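Local coordinates for protein probable exosome complex exonuclease 1 (Archaeoglobus fulgidus, PDB 3M7N) that probably degrades RNA from the 3' end as a catalytic component of the archaeal exosome and probably also adds heteromeric RNA tails, at residues E25-K30 with Q131-S136; S85-K90 with P175-D180; E107-V112 with A139-A144; A190-I193 with E199-A202. The protein carries 1 engineered substitution. All coordinates share one frame; numbering follows the deposited sequence.

Interaction 1. Residues E25-K30 with Q131-S136. With nucleotides of chain L.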
# COMPACT_ATOMS: atom_id res chain seq x y z
N GLU E 25 20.98 37.80 18.59
CA GLU E 25 20.86 36.88 19.72
C GLU E 25 19.94 35.67 19.47
O GLU E 25 18.82 35.82 18.97
CB GLU E 25 20.37 37.64 20.95
CG GLU E 25 21.28 38.79 21.37
CD GLU E 25 20.74 39.55 22.56
OE1 GLU E 25 21.50 40.35 23.15
OE2 GLU E 25 19.55 39.33 22.91
N LEU E 26 20.42 34.49 19.85
CA LEU E 26 19.62 33.26 19.81
C LEU E 26 18.58 33.24 20.92
O LEU E 26 18.75 33.89 21.95
CB LEU E 26 20.50 32.02 20.00
CG LEU E 26 21.55 31.71 18.93
CD1 LEU E 26 22.54 30.69 19.44
CD2 LEU E 26 20.88 31.25 17.64
N ARG E 27 17.52 32.45 20.70
CA ARG E 27 16.56 32.14 21.75
C ARG E 27 17.21 31.17 22.73
O ARG E 27 18.15 30.48 22.37
CB ARG E 27 15.29 31.53 21.15
CG ARG E 27 14.37 32.52 20.42
CD ARG E 27 13.22 31.79 19.70
NE ARG E 27 13.70 30.85 18.70
CZ ARG E 27 12.93 30.13 17.88
NH1 ARG E 27 13.50 29.32 16.99
NH2 ARG E 27 11.60 30.22 17.92
N PRO E 28 16.74 31.14 23.99
CA PRO E 28 17.24 30.16 24.96
C PRO E 28 17.18 28.75 24.40
O PRO E 28 16.20 28.36 23.74
CB PRO E 28 16.27 30.29 26.14
CG PRO E 28 15.72 31.69 26.04
CD PRO E 28 15.72 32.05 24.57
N ILE E 29 18.21 27.97 24.68
CA ILE E 29 18.37 26.64 24.14
C ILE E 29 18.76 25.68 25.25
O ILE E 29 19.55 26.04 26.13
CB ILE E 29 19.44 26.66 23.04
CG1 ILE E 29 18.86 27.27 21.77
CG2 ILE E 29 19.97 25.28 22.75
CD1 ILE E 29 19.87 27.45 20.67
N LYS E 30 18.19 24.48 25.22
CA LYS E 30 18.58 23.39 26.11
C LYS E 30 18.75 22.12 25.27
O LYS E 30 17.90 21.83 24.41
CB LYS E 30 17.51 23.16 27.18
CG LYS E 30 17.91 22.14 28.24
CD LYS E 30 16.70 21.42 28.87
CE LYS E 30 17.12 20.08 29.52
NZ LYS E 30 15.98 19.21 29.93
N GLN E 131 6.29 20.69 20.88
CA GLN E 131 5.78 22.04 20.96
C GLN E 131 6.46 22.86 19.89
O GLN E 131 7.70 22.85 19.77
CB GLN E 131 6.00 22.66 22.35
CG GLN E 131 5.32 24.03 22.51
CD GLN E 131 5.51 24.64 23.90
OE1 GLN E 131 6.22 25.63 24.06
NE2 GLN E 131 4.87 24.04 24.90
N ALA E 132 5.64 23.57 19.12
CA ALA E 132 6.11 24.21 17.90
C ALA E 132 6.21 25.71 18.03
O ALA E 132 5.32 26.37 18.56
CB ALA E 132 5.21 23.85 16.74
N ASP E 133 7.30 26.24 17.52
CA ASP E 133 7.39 27.67 17.29
C ASP E 133 8.17 27.86 16.00
O ASP E 133 8.46 26.88 15.31
CB ASP E 133 8.04 28.38 18.47
CG ASP E 133 7.57 29.82 18.60
OD1 ASP E 133 6.65 30.09 19.41
OD2 ASP E 133 8.11 30.67 17.87
N ALA E 134 8.49 29.10 15.66
CA ALA E 134 9.26 29.36 14.45
C ALA E 134 10.56 28.57 14.53
O ALA E 134 11.13 28.42 15.60
CB ALA E 134 9.53 30.85 14.29
N GLY E 135 11.02 28.05 13.40
CA GLY E 135 12.29 27.37 13.34
C GLY E 135 12.29 25.91 13.77
O GLY E 135 13.37 25.32 13.91
N SER E 136 11.11 25.31 13.98
CA SER E 136 11.06 23.91 14.44
C SER E 136 11.89 22.95 13.58
O SER E 136 12.46 21.99 14.09
CB SER E 136 9.63 23.38 14.59
OG SER E 136 8.94 23.32 13.36
P C L 6 7.42 27.38 8.60
OP1 C L 6 8.85 27.75 8.77
OP2 C L 6 7.04 26.48 7.48
O5' C L 6 6.86 26.79 9.99
C5' C L 6 7.12 27.53 11.18
C4' C L 6 6.02 27.41 12.22
O4' C L 6 4.70 27.61 11.64
C3' C L 6 5.86 26.05 12.88
O3' C L 6 6.96 25.78 13.74
C2' C L 6 4.56 26.31 13.63
O2' C L 6 4.72 27.14 14.77
C1' C L 6 3.76 27.04 12.54
N1 C L 6 2.84 26.12 11.84
C2 C L 6 1.61 25.82 12.44
O2 C L 6 1.34 26.35 13.52
N3 C L 6 0.76 24.97 11.81
C4 C L 6 1.10 24.43 10.64
N4 C L 6 0.22 23.59 10.06
C5 C L 6 2.36 24.72 10.01
C6 C L 6 3.19 25.56 10.64
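Both terminal nitrogens of Arg-27 converge on a single backbone oxygen, Ala-134 O, in a forked, end-on grip. The target belongs to a type II turn, Asp-133 to Ser-136, that leads into helix 136-150 of the RNase PH fold, with Gly-135 as the N-cap. NH1 reaches Ala-134 O at 2.9 Å and NH2 reaches the same oxygen at 3.0 Å. The oxygen lies in the guanidinium plane, yet both donors come from one face of the carbonyl, NH1 standing 38° above its plane. A bend at chi3 (-60°) turns the otherwise stretched arginine so that its end faces the turn. NH2 also makes a long salt bridge of 3.5 Å to Asp-133 OD2, the carboxylate plane standing 70° from the guanidinium. That same OD2 accepts from Ala-134 N at 2.7 Å and so braces the turn from within. Gly-135 suits its place: at its positive phi a side chain would probably press on Ala-134 O and crowd Arg-27 NH1. Around the contact, Asp-174 pairs with NH1, Asn-50 ND2 adds a further donor to Ala-134 O, and Asp-133 OD1 bridges to Lys-44 of the neighbouring exonuclease 2 subunit. The far side of the turn faces the RNA 3' end, where Ser-136 OG lies 3.2 Å from O3' of C6 of chain L.

Interaction 2. Residues S85-K90 with P175-D180. With nucleotides of chain L.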
# COMPACT_ATOMS: atom_id res chain seq x y z
N SER E 85 1.04 20.34 19.33
CA SER E 85 2.25 21.14 19.32
C SER E 85 2.00 22.55 18.79
O SER E 85 2.83 23.45 18.98
CB SER E 85 3.35 20.44 18.54
OG SER E 85 3.03 20.38 17.17
N VAL E 86 0.85 22.75 18.15
CA VAL E 86 0.55 24.03 17.52
C VAL E 86 -0.68 24.72 18.11
O VAL E 86 -1.41 24.15 18.90
CB VAL E 86 0.38 23.89 15.99
CG1 VAL E 86 1.70 23.60 15.33
CG2 VAL E 86 -0.63 22.81 15.67
N GLU E 87 -0.90 25.96 17.69
CA GLU E 87 -1.94 26.79 18.27
C GLU E 87 -3.33 26.16 18.10
O GLU E 87 -4.13 26.15 19.03
CB GLU E 87 -1.88 28.20 17.67
CG GLU E 87 -0.77 29.11 18.24
CD GLU E 87 0.65 28.88 17.66
OE1 GLU E 87 0.82 28.17 16.63
OE2 GLU E 87 1.61 29.44 18.25
N GLU E 88 -3.59 25.65 16.90
CA GLU E 88 -4.85 24.99 16.58
C GLU E 88 -4.59 23.51 16.34
O GLU E 88 -3.86 23.17 15.41
CB GLU E 88 -5.47 25.59 15.32
CG GLU E 88 -5.78 27.09 15.39
CD GLU E 88 -7.23 27.37 15.77
OE1 GLU E 88 -7.86 26.52 16.45
OE2 GLU E 88 -7.75 28.45 15.39
N ARG E 89 -5.16 22.64 17.17
CA ARG E 89 -4.86 21.21 17.08
C ARG E 89 -4.79 20.75 15.63
O ARG E 89 -5.70 21.02 14.84
CB ARG E 89 -5.91 20.38 17.83
CG ARG E 89 -5.55 18.90 17.99
CD ARG E 89 -6.59 18.03 17.34
NE ARG E 89 -6.28 16.62 17.45
CZ ARG E 89 -6.63 15.70 16.55
NH1 ARG E 89 -6.30 14.43 16.73
NH2 ARG E 89 -7.31 16.07 15.48
N LYS E 90 -3.71 20.07 15.28
CA LYS E 90 -3.44 19.73 13.89
C LYS E 90 -3.64 18.23 13.62
O LYS E 90 -3.02 17.40 14.28
CB LYS E 90 -2.02 20.14 13.51
CG LYS E 90 -1.68 19.87 12.07
CD LYS E 90 -0.18 19.80 11.85
CE LYS E 90 0.11 19.59 10.38
NZ LYS E 90 1.17 18.55 10.17
N PRO E 175 14.53 33.61 14.11
CA PRO E 175 13.24 34.29 14.32
C PRO E 175 12.27 33.52 15.23
O PRO E 175 12.33 32.29 15.34
CB PRO E 175 12.66 34.41 12.90
CG PRO E 175 13.77 33.98 11.95
CD PRO E 175 14.71 33.13 12.73
N MET E 176 11.38 34.28 15.86
CA MET E 176 10.32 33.75 16.70
C MET E 176 9.04 33.81 15.87
O MET E 176 9.03 34.38 14.77
CB MET E 176 10.13 34.64 17.94
CG MET E 176 9.35 35.94 17.63
SD MET E 176 9.48 37.27 18.83
CE MET E 176 8.98 36.42 20.34
N LYS E 177 7.95 33.28 16.40
CA LYS E 177 6.74 33.09 15.62
C LYS E 177 6.25 34.40 15.00
O LYS E 177 5.96 34.46 13.80
CB LYS E 177 5.65 32.44 16.49
CG LYS E 177 4.31 32.25 15.82
CD LYS E 177 3.21 32.07 16.86
CE LYS E 177 1.84 31.91 16.21
NZ LYS E 177 0.74 31.81 17.22
N GLU E 178 6.16 35.43 15.84
CA GLU E 178 5.72 36.76 15.41
C GLU E 178 6.54 37.29 14.22
O GLU E 178 5.98 37.84 13.28
CB GLU E 178 5.81 37.74 16.59
CG GLU E 178 4.48 38.38 17.00
N GLU E 179 7.85 37.12 14.27
CA GLU E 179 8.71 37.65 13.23
C GLU E 179 8.55 36.84 11.95
O GLU E 179 8.59 37.38 10.85
CB GLU E 179 10.17 37.65 13.69
CG GLU E 179 10.32 38.37 15.00
CD GLU E 179 11.73 38.37 15.53
OE1 GLU E 179 12.24 39.47 15.80
OE2 GLU E 179 12.33 37.27 15.68
N ASP E 180 8.38 35.54 12.12
CA ASP E 180 8.08 34.65 11.02
C ASP E 180 6.78 35.05 10.32
O ASP E 180 6.77 35.24 9.11
CB ASP E 180 7.95 33.21 11.52
CG ASP E 180 8.33 32.21 10.47
OD1 ASP E 180 9.34 32.45 9.78
OD2 ASP E 180 7.65 31.17 10.34
P C L 6 7.42 27.38 8.60
OP1 C L 6 8.85 27.75 8.77
OP2 C L 6 7.04 26.48 7.48
O5' C L 6 6.86 26.79 9.99
C5' C L 6 7.12 27.53 11.18
C4' C L 6 6.02 27.41 12.22
O4' C L 6 4.70 27.61 11.64
C3' C L 6 5.86 26.05 12.88
O3' C L 6 6.96 25.78 13.74
C2' C L 6 4.56 26.31 13.63
O2' C L 6 4.72 27.14 14.77
C1' C L 6 3.76 27.04 12.54
N1 C L 6 2.84 26.12 11.84
C2 C L 6 1.61 25.82 12.44
O2 C L 6 1.34 26.35 13.52
N3 C L 6 0.76 24.97 11.81
C4 C L 6 1.10 24.43 10.64
N4 C L 6 0.22 23.59 10.06
C5 C L 6 2.36 24.72 10.01
C6 C L 6 3.19 25.56 10.64
P C L 5 4.73 26.60 3.84
OP1 C L 5 6.10 26.45 3.31
OP2 C L 5 3.89 25.40 4.11
O5' C L 5 4.77 27.44 5.21
C5' C L 5 5.68 28.51 5.40
C4' C L 5 5.20 29.37 6.56
O4' C L 5 3.79 29.64 6.41
C3' C L 5 5.27 28.73 7.94
O3' C L 5 6.59 28.75 8.44
C2' C L 5 4.37 29.70 8.69
O2' C L 5 4.92 30.99 8.87
C1' C L 5 3.21 29.76 7.69
N1 C L 5 2.22 28.67 7.90
C2 C L 5 1.51 28.64 9.10
O2 C L 5 1.72 29.52 9.94
N3 C L 5 0.60 27.64 9.30
C4 C L 5 0.41 26.71 8.36
N4 C L 5 -0.49 25.74 8.60
C5 C L 5 1.14 26.73 7.13
C6 C L 5 2.02 27.71 6.95
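Glu-87 and Lys-177 reach toward each other from opposite directions and join in a salt bridge beside the RNA 3' end, in the nucleotide-binding cleft of this RNase PH-family subunit. Glu-87 sits in the loop between strand 74-81 and helix 96-110, Lys-177 on the first turn of helix 177-182. Their CA atoms are 11.0 Å apart, a gap the two side chains close. The lysine runs straight out, its CG anti to the backbone N (chi1 177°) and every later bond extended, whereas the glutamate folds at chi2 (80°), which brings its carboxylate broadside to the ammonium group. NZ therefore meets OE2 at 2.7 Å from well above the carboxylate plane, 73° out of it. OE2 is shared with Lys-44 of the neighbouring exonuclease 2 subunit, so two positive charges probably hold this carboxylate.

The RNA fits between the loop and the helix. On the loop side, Val-86 CG1 packs against O2 of C6 of chain L at 3.3 Å. On the helix side, Asp-180 OD2 accepts a hydrogen bond of 3.1 Å from O2' of C5 of chain L, a group that DNA lacks. The helix start is itself secured: Met-176 is the N-cap, and its backbone N donates to the side chain of Glu-179, which also pairs with Arg-17. In that bond Met-176 N points at the anti lone pair of Glu-179 OE2, at 3.1 Å.

Interaction 3. Residues E107-V112 with A139-A144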
# COMPACT_ATOMS: atom_id res chain seq x y z
N GLU E 107 18.23 14.82 3.35
CA GLU E 107 19.26 15.21 2.40
C GLU E 107 20.48 15.82 3.12
O GLU E 107 21.62 15.54 2.76
CB GLU E 107 18.66 16.14 1.33
CG GLU E 107 18.02 15.33 0.20
CD GLU E 107 16.95 16.08 -0.59
OE1 GLU E 107 16.68 17.25 -0.28
OE2 GLU E 107 16.37 15.47 -1.51
N ALA E 108 20.22 16.60 4.18
CA ALA E 108 21.29 17.21 4.96
C ALA E 108 22.18 16.15 5.59
O ALA E 108 23.39 16.34 5.73
CB ALA E 108 20.73 18.17 6.03
N PHE E 109 21.59 15.03 5.99
CA PHE E 109 22.40 14.00 6.64
C PHE E 109 23.04 13.03 5.67
O PHE E 109 24.09 12.45 5.97
CB PHE E 109 21.60 13.30 7.73
CG PHE E 109 21.37 14.16 8.95
CD1 PHE E 109 20.14 14.77 9.16
CD2 PHE E 109 22.40 14.39 9.86
CE1 PHE E 109 19.94 15.58 10.28
CE2 PHE E 109 22.20 15.18 10.96
CZ PHE E 109 20.97 15.78 11.18
N GLU E 110 22.42 12.86 4.49
CA GLU E 110 22.97 11.95 3.49
C GLU E 110 24.33 12.48 3.11
O GLU E 110 25.24 11.73 2.79
CB GLU E 110 22.08 11.87 2.25
CG GLU E 110 20.75 11.17 2.50
CD GLU E 110 19.94 10.96 1.24
OE1 GLU E 110 19.67 11.94 0.49
OE2 GLU E 110 19.56 9.80 1.00
N ALA E 111 24.44 13.79 3.18
CA ALA E 111 25.67 14.51 2.85
C ALA E 111 26.81 14.30 3.87
O ALA E 111 27.93 14.75 3.65
CB ALA E 111 25.36 16.01 2.69
N VAL E 112 26.52 13.61 4.97
CA VAL E 112 27.43 13.62 6.11
C VAL E 112 27.65 12.27 6.82
O VAL E 112 28.75 11.98 7.29
CB VAL E 112 26.99 14.71 7.09
CG1 VAL E 112 27.41 14.39 8.49
CG2 VAL E 112 27.54 16.06 6.65
N ALA E 139 15.46 23.37 14.92
CA ALA E 139 15.47 22.63 16.17
C ALA E 139 15.62 21.12 15.96
O ALA E 139 16.51 20.48 16.56
CB ALA E 139 14.25 22.94 16.99
N CYS E 140 14.80 20.54 15.08
CA CYS E 140 14.88 19.09 14.83
C CYS E 140 16.21 18.69 14.25
O CYS E 140 16.80 17.68 14.64
CB CYS E 140 13.73 18.60 13.93
SG CYS E 140 12.12 18.88 14.72
N LEU E 141 16.71 19.48 13.31
CA LEU E 141 18.00 19.15 12.73
C LEU E 141 19.10 19.16 13.81
O LEU E 141 19.97 18.28 13.81
CB LEU E 141 18.35 20.10 11.58
CG LEU E 141 17.74 19.84 10.20
CD1 LEU E 141 18.03 21.03 9.26
CD2 LEU E 141 18.26 18.52 9.62
N ASN E 142 19.03 20.12 14.73
CA ASN E 142 20.04 20.15 15.79
C ASN E 142 19.90 18.94 16.68
O ASN E 142 20.89 18.32 17.06
CB ASN E 142 19.99 21.43 16.63
CG ASN E 142 20.48 22.64 15.87
OD1 ASN E 142 21.52 22.58 15.20
ND2 ASN E 142 19.73 23.74 15.95
N ALA E 143 18.65 18.61 17.03
CA ALA E 143 18.41 17.48 17.91
C ALA E 143 18.82 16.19 17.22
O ALA E 143 19.44 15.31 17.82
CB ALA E 143 16.96 17.43 18.34
N ALA E 144 18.53 16.09 15.92
CA ALA E 144 18.88 14.88 15.20
C ALA E 144 20.39 14.60 15.13
O ALA E 144 20.82 13.45 15.26
CB ALA E 144 18.26 14.88 13.82
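Helices 96-110 and 136-150 of the RNase PH fold's first domain, which belongs to the S5 clan, meet through Phe-109 on one and Leu-141 and Ala-144 on the other. The side chains that meet are apolar and buried, and no hydrogen bond crosses between the segments. Phe-109 and Leu-141 run antiparallel past one another, so the outer end of the ring arrives beside a methyl: CE1 touches Leu-141 CD2 at 3.4 Å. One turn along the helix, Ala-144 CB lies 3.9 Å from Phe-109 CZ. Both methyls approach the ring obliquely, while the backbone oxygen of Leu-141 lies at the ring's edge, in its plane. Leu-141 CG stands opposite its own carbonyl carbon (chi1 -81°), and the branch CD2 is carried from there across to the facing helix, where it also meets Ala-108 CB at a looser 4.4 Å. The nearest CA atoms, those of Ala-108 and Leu-141, are 8.7 Å apart. The ring goes on to touch Tyr-77 of strand 74-81 and Ile-159 of strand 158-167, and so meets strands of both the five-stranded and the four-stranded sheet; Ala-144 also rests on Tyr-77. Replacing Phe-109 by an alanine would probably open a gap between the helices and rob Leu-141 and Ala-144 of their shared partner. Across the contact the ring also comes near backbone: CZ lies 3.8 Å from Leu-141 O.

Interaction 4. Residues A190-I193 with E199-A202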
# COMPACT_ATOMS: atom_id res chain seq x y z
N ALA E 190 21.54 24.93 7.52
CA ALA E 190 22.27 24.01 8.37
C ALA E 190 23.63 23.85 7.75
O ALA E 190 23.76 23.86 6.52
CB ALA E 190 21.56 22.68 8.48
N PHE E 191 24.65 23.70 8.59
CA PHE E 191 26.01 23.62 8.11
C PHE E 191 26.67 22.35 8.61
O PHE E 191 26.29 21.82 9.66
CB PHE E 191 26.85 24.82 8.62
CG PHE E 191 26.23 26.17 8.35
CD1 PHE E 191 25.45 26.79 9.31
CD2 PHE E 191 26.45 26.82 7.14
CE1 PHE E 191 24.89 28.04 9.07
CE2 PHE E 191 25.89 28.07 6.90
CZ PHE E 191 25.12 28.68 7.86
N LEU E 192 27.66 21.89 7.87
CA LEU E 192 28.62 20.94 8.39
C LEU E 192 29.70 21.70 9.18
O LEU E 192 30.35 22.60 8.62
CB LEU E 192 29.28 20.19 7.23
CG LEU E 192 30.42 19.28 7.67
CD1 LEU E 192 29.87 18.08 8.46
CD2 LEU E 192 31.24 18.83 6.47
N ILE E 193 29.86 21.37 10.46
CA ILE E 193 30.99 21.84 11.26
C ILE E 193 32.09 20.78 11.25
O ILE E 193 31.84 19.61 11.59
CB ILE E 193 30.63 22.06 12.74
CG1 ILE E 193 29.28 22.75 12.89
CG2 ILE E 193 31.73 22.86 13.44
CD1 ILE E 193 29.24 24.16 12.37
N GLU E 199 32.07 24.44 7.61
CA GLU E 199 32.80 23.89 6.48
C GLU E 199 32.02 23.96 5.16
O GLU E 199 32.61 24.05 4.08
CB GLU E 199 33.17 22.43 6.76
CG GLU E 199 34.57 22.03 6.28
CD GLU E 199 34.55 21.31 4.94
OE1 GLU E 199 34.00 21.87 3.96
OE2 GLU E 199 35.09 20.19 4.88
N SER E 200 30.69 23.88 5.27
CA SER E 200 29.80 24.02 4.12
C SER E 200 28.33 24.00 4.51
O SER E 200 27.98 23.90 5.68
CB SER E 200 30.11 23.02 3.01
OG SER E 200 30.31 21.72 3.52
N ILE E 201 27.48 24.14 3.50
CA ILE E 201 26.04 24.27 3.67
C ILE E 201 25.38 22.93 3.40
O ILE E 201 25.52 22.37 2.31
CB ILE E 201 25.48 25.31 2.67
CG1 ILE E 201 26.04 26.71 2.99
CG2 ILE E 201 23.95 25.30 2.68
CD1 ILE E 201 25.81 27.76 1.88
N ALA E 202 24.66 22.43 4.40
CA ALA E 202 23.98 21.13 4.30
C ALA E 202 22.50 21.28 4.00
O ALA E 202 21.87 20.38 3.48
CB ALA E 202 24.18 20.33 5.59
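The ring of Phe-191 has the backbone oxygen of Ser-200 at its edge, in its plane, 3.6 Å from CD2. Ile-201 meets the ring obliquely, CG1 lying 4.1 Å from CE2, and the two side chains lie side by side; Ala-222, Lys-223 and Ala-226 of helix 212-248 touch the ring. Phe-191 CG is set anti to its carbonyl carbon (chi1 -52°), which places the ring alongside Ile-201. Its CB lies 3.3 Å from Ser-200 O. A serine at Phe-191 would probably leave Ile-201 without its flank and open a gap toward the helix. The two strands form the antiparallel hairpin 185-194/197-207 of the second RNase PH domain. Phe-191 and Ile-201 are a non-hydrogen-bonded pair, with CA atoms 4.5 Å apart. Backbone bonds lie to both sides of this pair: Ala-202 N to Ala-190 O at 2.7 Å, and Leu-192 N to Ser-200 O at 3.0 Å. On the other face Leu-192 CD2 packs against Glu-199 CB, whose carboxylate turns off to Arg-194. Ile-201 also makes backbone bonds to the neighbouring exonuclease 2 subunit, continuing the hydrogen bonding across the interface. Glu-199 N meets Leu-192 O almost head-on, at 2.7 Å and a C=O...N angle of 172°.

From the N terminus, 25-30 opens interaction 1, and 85-90 opens interaction 2 before 131-136 closes the first loop; the two cross. Interaction 3, 107-112 with 139-144, crosses interaction 1 as well but is nested inside the loop that 175-180 closes. Interaction 4 follows in series as a short hairpin closure, 190-193 with 199-202. Interactions 1 and 2 touch: interaction 2 links the two domains beside the RNA end, and Asp-133 OD2 lies 3.0 Å from Lys-177 N across the same divide. Interactions 3 and 4 also touch, Leu-141 CD1 being 4.0 Å from Ala-190 CB, which packs the first domain's helices on the second domain's hairpin.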